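Local structure of ribonucleoside triphosphate reductase (Lactobacillus leichmannii, 1L1L) at residues A[573-579]-A[602-608]; A[587-593]-A[704-709]. The protein catalyses the reduction of ribonucleoside triphosphates to 2'-deoxyribonucleotides as a vitamin B12-dependent, class II, monomeric ribonucleotide reductase. All coordinates share one frame; numbering follows the deposited sequence.

Interaction 1 (A[573-579]-A[602-608]); sequences QRIRFQD and NTTCVEF
The Phe608 ring takes Gln573 O at its edge, in plane, and Ile575 CG1 approaches it obliquely, 3.5 Å from Phe608 CE1; the two side chains as wholes cross at about a right angle. The Phe577 ring is met at its edge by Thr604 O and obliquely by Val606, whose CG2 stands 3.6 Å from Phe577 CD1; Arg33 adds a cation-pi contact to this ring. With Val606 CG1 anti to the backbone N (chi1 179°), CG2 lies beside that N and faces Phe577. On the other face of the sheet, Arg574 and Glu607 run side by side with their flat groups 68° apart; a salt bridge joins Arg574 NH2 to Glu607 OE2 at 3.4 Å. Each has other partners: Glu595, Glu691 and the carbonyl of Ala688 hold the guanidinium, and Arg701 holds Glu607 OE1. Where the pairing ends, Thr604 OG1 donates to Asp579 OD2 at 2.6 Å, approaching from above the carboxylate plane. Asp579 N in turn donates to Asn602 O at 3.1 Å. Three hydrogen-bonded pairs, Gln573-Phe608, Ile575-Val606 and Phe577-Thr604, alternate with non-hydrogen-bonded ones, the shortest of these backbone bonds being Thr604 N to Phe577 O at 2.7 Å. This is the regular antiparallel pairing of the two inner strands of a four-stranded sheet, whose face bearing Phe577, Thr604 and Val606 is covered by helix 583-589.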
# COMPACT_ATOMS: atom_id res chain seq x y z
N GLN A 573 -15.56 -13.99 13.16
CA GLN A 573 -15.14 -12.77 12.49
C GLN A 573 -16.35 -12.14 11.84
O GLN A 573 -17.10 -12.81 11.13
CB GLN A 573 -14.05 -13.04 11.46
CG GLN A 573 -12.72 -13.38 12.11
CD GLN A 573 -11.54 -12.93 11.28
OE1 GLN A 573 -11.45 -11.77 10.89
NE2 GLN A 573 -10.62 -13.86 11.01
N ARG A 574 -16.55 -10.85 12.11
CA ARG A 574 -17.68 -10.11 11.55
C ARG A 574 -17.30 -9.27 10.35
O ARG A 574 -16.36 -8.46 10.40
CB ARG A 574 -18.30 -9.20 12.62
CG ARG A 574 -18.95 -9.93 13.77
CD ARG A 574 -19.64 -8.96 14.72
NE ARG A 574 -20.48 -9.67 15.67
CZ ARG A 574 -20.02 -10.34 16.71
NH1 ARG A 574 -18.72 -10.38 16.96
NH2 ARG A 574 -20.86 -11.00 17.50
N ILE A 575 -18.04 -9.44 9.26
CA ILE A 575 -17.83 -8.69 8.04
C ILE A 575 -19.05 -7.80 7.86
O ILE A 575 -20.18 -8.27 7.92
CB ILE A 575 -17.69 -9.63 6.83
CG1 ILE A 575 -16.62 -10.67 7.12
CG2 ILE A 575 -17.35 -8.83 5.58
CD1 ILE A 575 -15.29 -10.06 7.55
N ARG A 576 -18.81 -6.50 7.66
CA ARG A 576 -19.90 -5.55 7.51
C ARG A 576 -20.29 -5.31 6.06
O ARG A 576 -19.43 -5.11 5.19
CB ARG A 576 -19.52 -4.24 8.20
CG ARG A 576 -18.99 -4.51 9.61
CD ARG A 576 -19.14 -3.33 10.56
NE ARG A 576 -18.55 -2.11 10.04
CZ ARG A 576 -18.39 -1.00 10.76
NH1 ARG A 576 -17.84 0.08 10.21
NH2 ARG A 576 -18.77 -0.98 12.03
N PHE A 577 -21.60 -5.33 5.81
CA PHE A 577 -22.18 -5.13 4.49
C PHE A 577 -23.25 -4.06 4.52
O PHE A 577 -23.97 -3.91 5.50
CB PHE A 577 -22.89 -6.41 3.99
CG PHE A 577 -21.98 -7.58 3.78
CD1 PHE A 577 -21.62 -8.40 4.85
CD2 PHE A 577 -21.48 -7.87 2.51
CE1 PHE A 577 -20.76 -9.48 4.66
CE2 PHE A 577 -20.62 -8.95 2.31
CZ PHE A 577 -20.25 -9.75 3.39
N GLN A 578 -23.39 -3.34 3.41
CA GLN A 578 -24.44 -2.36 3.26
C GLN A 578 -25.71 -3.21 3.23
O GLN A 578 -25.70 -4.31 2.66
CB GLN A 578 -24.29 -1.60 1.94
CG GLN A 578 -23.81 -0.15 2.09
CD GLN A 578 -23.30 0.46 0.79
OE1 GLN A 578 -23.15 1.68 0.68
NE2 GLN A 578 -23.00 -0.39 -0.19
N ASP A 579 -26.78 -2.74 3.86
CA ASP A 579 -28.03 -3.48 3.89
C ASP A 579 -28.58 -3.83 2.51
O ASP A 579 -29.40 -4.73 2.38
CB ASP A 579 -29.09 -2.71 4.68
CG ASP A 579 -28.86 -2.74 6.17
OD1 ASP A 579 -29.69 -2.17 6.91
OD2 ASP A 579 -27.86 -3.35 6.63
N ASN A 602 -27.59 1.69 8.55
CA ASN A 602 -27.95 0.85 7.39
C ASN A 602 -26.88 -0.16 6.99
O ASN A 602 -26.58 -0.31 5.81
CB ASN A 602 -28.26 1.72 6.18
CG ASN A 602 -29.30 2.77 6.46
OD1 ASN A 602 -30.42 2.47 6.88
ND2 ASN A 602 -28.93 4.03 6.24
N THR A 603 -26.31 -0.84 7.98
CA THR A 603 -25.27 -1.83 7.72
C THR A 603 -25.60 -3.12 8.48
O THR A 603 -26.20 -3.09 9.55
CB THR A 603 -23.89 -1.27 8.15
OG1 THR A 603 -23.54 -0.16 7.31
CG2 THR A 603 -22.82 -2.32 8.08
N THR A 604 -25.21 -4.26 7.90
CA THR A 604 -25.47 -5.56 8.51
C THR A 604 -24.16 -6.30 8.75
O THR A 604 -23.27 -6.29 7.90
CB THR A 604 -26.33 -6.48 7.57
OG1 THR A 604 -27.60 -5.87 7.32
CG2 THR A 604 -26.55 -7.85 8.20
N CYS A 605 -24.05 -6.93 9.91
CA CYS A 605 -22.87 -7.71 10.24
C CYS A 605 -23.20 -9.16 9.92
O CYS A 605 -24.32 -9.61 10.15
CB CYS A 605 -22.55 -7.64 11.73
SG CYS A 605 -21.64 -6.18 12.28
N VAL A 606 -22.22 -9.87 9.37
CA VAL A 606 -22.41 -11.28 9.09
C VAL A 606 -21.28 -12.01 9.83
O VAL A 606 -20.10 -11.68 9.68
CB VAL A 606 -22.36 -11.56 7.57
CG1 VAL A 606 -22.54 -13.06 7.31
CG2 VAL A 606 -23.45 -10.76 6.86
N GLU A 607 -21.66 -13.00 10.64
CA GLU A 607 -20.70 -13.75 11.44
C GLU A 607 -20.09 -14.98 10.76
O GLU A 607 -20.81 -15.93 10.37
CB GLU A 607 -21.38 -14.15 12.76
CG GLU A 607 -22.15 -12.98 13.37
CD GLU A 607 -22.66 -13.23 14.77
OE1 GLU A 607 -22.49 -14.36 15.29
OE2 GLU A 607 -23.24 -12.29 15.37
N PHE A 608 -18.76 -14.97 10.65
CA PHE A 608 -18.03 -16.08 10.02
C PHE A 608 -17.17 -16.82 11.03
O PHE A 608 -16.19 -16.28 11.53
CB PHE A 608 -17.11 -15.58 8.90
CG PHE A 608 -17.82 -14.96 7.73
CD1 PHE A 608 -18.38 -13.68 7.82
CD2 PHE A 608 -17.95 -15.66 6.52
CE1 PHE A 608 -19.05 -13.11 6.72
CE2 PHE A 608 -18.61 -15.10 5.43
CZ PHE A 608 -19.16 -13.83 5.53
O HOH W 1 -29.06 -2.61 9.51

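Interaction 2 (A[587-593]-A[704-709]); sequences LKACGYR and EITGNV
Cys590 and Gly591, in the Schellman motif that follows helix 583-589, press into the bend of 704-709 that leads into helix 709-719. Gly591 has positive phi and no side chain, and its CA comes to 3.6 Å from Glu704 O. Gly707 also lacks a side chain, and Cys590 nestles against it with CA atoms 4.1 Å apart. From there the thiol reaches into the hollow before the next helix, Cys590 SG stopping 3.5 Å from Val709 N. The carbonyl of Cys590 takes two weak bonds, from Thr706 N and Gly707 N. Beside this, Val709 packs alongside Leu587, CG2 against CD2. The larger bump is Ile705, which crosses Tyr592 at about a right angle: its CG2, anti to the backbone N, is thereby carried over one face, offset toward the rim, a CH-pi contact 23° off the ring normal, and CD1, on the same side, comes 3.4 Å from Tyr592 CE1. Phe608 meets the same ring with its plane turned by about 45°. Farther along, extended Arg593 and Glu704 cross obliquely and join in a two-point salt bridge, their flat groups 29° apart. Arg593 NH2 lies 2.7 Å from Glu704 OE2, and Arg593 NE donates to the syn lone pair of Glu704 OE1, which is tilted from the guanidinium plane. One water bridges ring and turn, 2.7 Å from Tyr592 OH and donating to Gly707 O at 2.6 Å.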
# COMPACT_ATOMS: atom_id res chain seq x y z
N LEU A 587 -25.94 -15.06 1.68
CA LEU A 587 -25.31 -15.42 2.95
C LEU A 587 -26.38 -15.86 3.95
O LEU A 587 -26.18 -16.84 4.68
CB LEU A 587 -24.51 -14.22 3.51
CG LEU A 587 -23.20 -13.92 2.76
CD1 LEU A 587 -22.73 -12.50 3.10
CD2 LEU A 587 -22.12 -14.94 3.11
N LYS A 588 -27.49 -15.15 3.99
CA LYS A 588 -28.57 -15.51 4.91
C LYS A 588 -29.10 -16.91 4.55
O LYS A 588 -29.36 -17.74 5.43
CB LYS A 588 -29.69 -14.47 4.85
CG LYS A 588 -29.26 -13.10 5.39
CD LYS A 588 -30.42 -12.16 5.64
CE LYS A 588 -29.92 -10.89 6.35
NZ LYS A 588 -31.02 -9.92 6.67
N ALA A 589 -29.24 -17.17 3.26
CA ALA A 589 -29.74 -18.47 2.79
C ALA A 589 -28.78 -19.62 3.14
O ALA A 589 -29.20 -20.78 3.22
CB ALA A 589 -29.96 -18.42 1.28
N CYS A 590 -27.51 -19.32 3.36
CA CYS A 590 -26.54 -20.35 3.69
C CYS A 590 -26.37 -20.68 5.18
O CYS A 590 -25.60 -21.59 5.52
CB CYS A 590 -25.17 -20.01 3.10
SG CYS A 590 -25.15 -20.02 1.30
N GLY A 591 -27.06 -19.96 6.06
CA GLY A 591 -26.96 -20.24 7.48
C GLY A 591 -26.14 -19.28 8.33
O GLY A 591 -26.13 -19.40 9.56
N TYR A 592 -25.46 -18.34 7.69
CA TYR A 592 -24.65 -17.36 8.40
C TYR A 592 -25.52 -16.50 9.31
O TYR A 592 -26.61 -16.08 8.92
CB TYR A 592 -23.94 -16.44 7.41
CG TYR A 592 -22.85 -17.12 6.62
CD1 TYR A 592 -21.59 -17.33 7.18
CD2 TYR A 592 -23.09 -17.57 5.32
CE1 TYR A 592 -20.59 -17.97 6.47
CE2 TYR A 592 -22.09 -18.22 4.60
CZ TYR A 592 -20.85 -18.42 5.18
OH TYR A 592 -19.86 -19.07 4.49
N ARG A 593 -25.03 -16.24 10.52
CA ARG A 593 -25.77 -15.42 11.47
C ARG A 593 -25.52 -13.96 11.12
O ARG A 593 -24.40 -13.60 10.77
CB ARG A 593 -25.31 -15.69 12.91
CG ARG A 593 -25.75 -17.05 13.44
CD ARG A 593 -25.68 -17.13 14.97
NE ARG A 593 -26.09 -18.45 15.45
CZ ARG A 593 -26.02 -18.87 16.71
NH1 ARG A 593 -25.57 -18.06 17.66
NH2 ARG A 593 -26.41 -20.10 17.02
N GLU A 704 -23.71 -24.70 11.47
CA GLU A 704 -24.90 -23.95 11.10
C GLU A 704 -24.79 -23.52 9.66
O GLU A 704 -25.79 -23.23 9.00
CB GLU A 704 -25.05 -22.72 11.99
CG GLU A 704 -25.57 -23.00 13.38
CD GLU A 704 -25.50 -21.78 14.28
OE1 GLU A 704 -25.82 -20.67 13.80
OE2 GLU A 704 -25.12 -21.93 15.46
N ILE A 705 -23.56 -23.47 9.16
CA ILE A 705 -23.33 -23.06 7.79
C ILE A 705 -23.16 -24.29 6.91
O ILE A 705 -22.07 -24.86 6.82
CB ILE A 705 -22.09 -22.15 7.69
CG1 ILE A 705 -22.24 -20.98 8.67
CG2 ILE A 705 -21.95 -21.61 6.28
CD1 ILE A 705 -20.95 -20.24 8.94
N THR A 706 -24.24 -24.69 6.27
CA THR A 706 -24.22 -25.85 5.40
C THR A 706 -24.49 -25.47 3.95
O THR A 706 -24.69 -26.34 3.10
CB THR A 706 -25.27 -26.89 5.87
OG1 THR A 706 -26.53 -26.24 6.08
CG2 THR A 706 -24.83 -27.54 7.18
N GLY A 707 -24.49 -24.18 3.66
CA GLY A 707 -24.72 -23.73 2.30
C GLY A 707 -23.46 -23.16 1.69
O GLY A 707 -22.65 -22.56 2.40
N ASN A 708 -23.28 -23.35 0.38
CA ASN A 708 -22.12 -22.85 -0.34
C ASN A 708 -22.48 -21.50 -0.95
O ASN A 708 -23.10 -21.42 -2.01
CB ASN A 708 -21.70 -23.83 -1.43
CG ASN A 708 -20.50 -23.37 -2.21
OD1 ASN A 708 -20.52 -22.31 -2.85
ND2 ASN A 708 -19.43 -24.16 -2.17
N VAL A 709 -22.09 -20.43 -0.27
CA VAL A 709 -22.42 -19.09 -0.73
C VAL A 709 -22.13 -18.80 -2.19
O VAL A 709 -22.94 -18.18 -2.87
CB VAL A 709 -21.74 -18.02 0.15
CG1 VAL A 709 -20.23 -18.08 -0.02
CG2 VAL A 709 -22.30 -16.66 -0.20
O HOH W 2 -20.71 -20.88 2.73

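In the fold
Interaction 1 is partly buried and lies within one sheet, whereas interaction 2 is a surface contact that joins the end of helix 583-589 to the turn between helices 695-704 and 709-719. Their segments alternate along the chain, and their centres lie 13 Å apart. They meet at Tyr592, which packs on Phe608 and Val606, and at Arg593, whose O probably accepts a hydrogen bond from Glu607 N. Strong, regular backbone bonding dominates the first; in the second the direct backbone bonds are weak, and side-chain packing, a salt bridge and a water do most of the joining. Arg701 forms a salt bridge with Glu607 of interaction 1 and a long, weak ion pair with Glu704 of interaction 2.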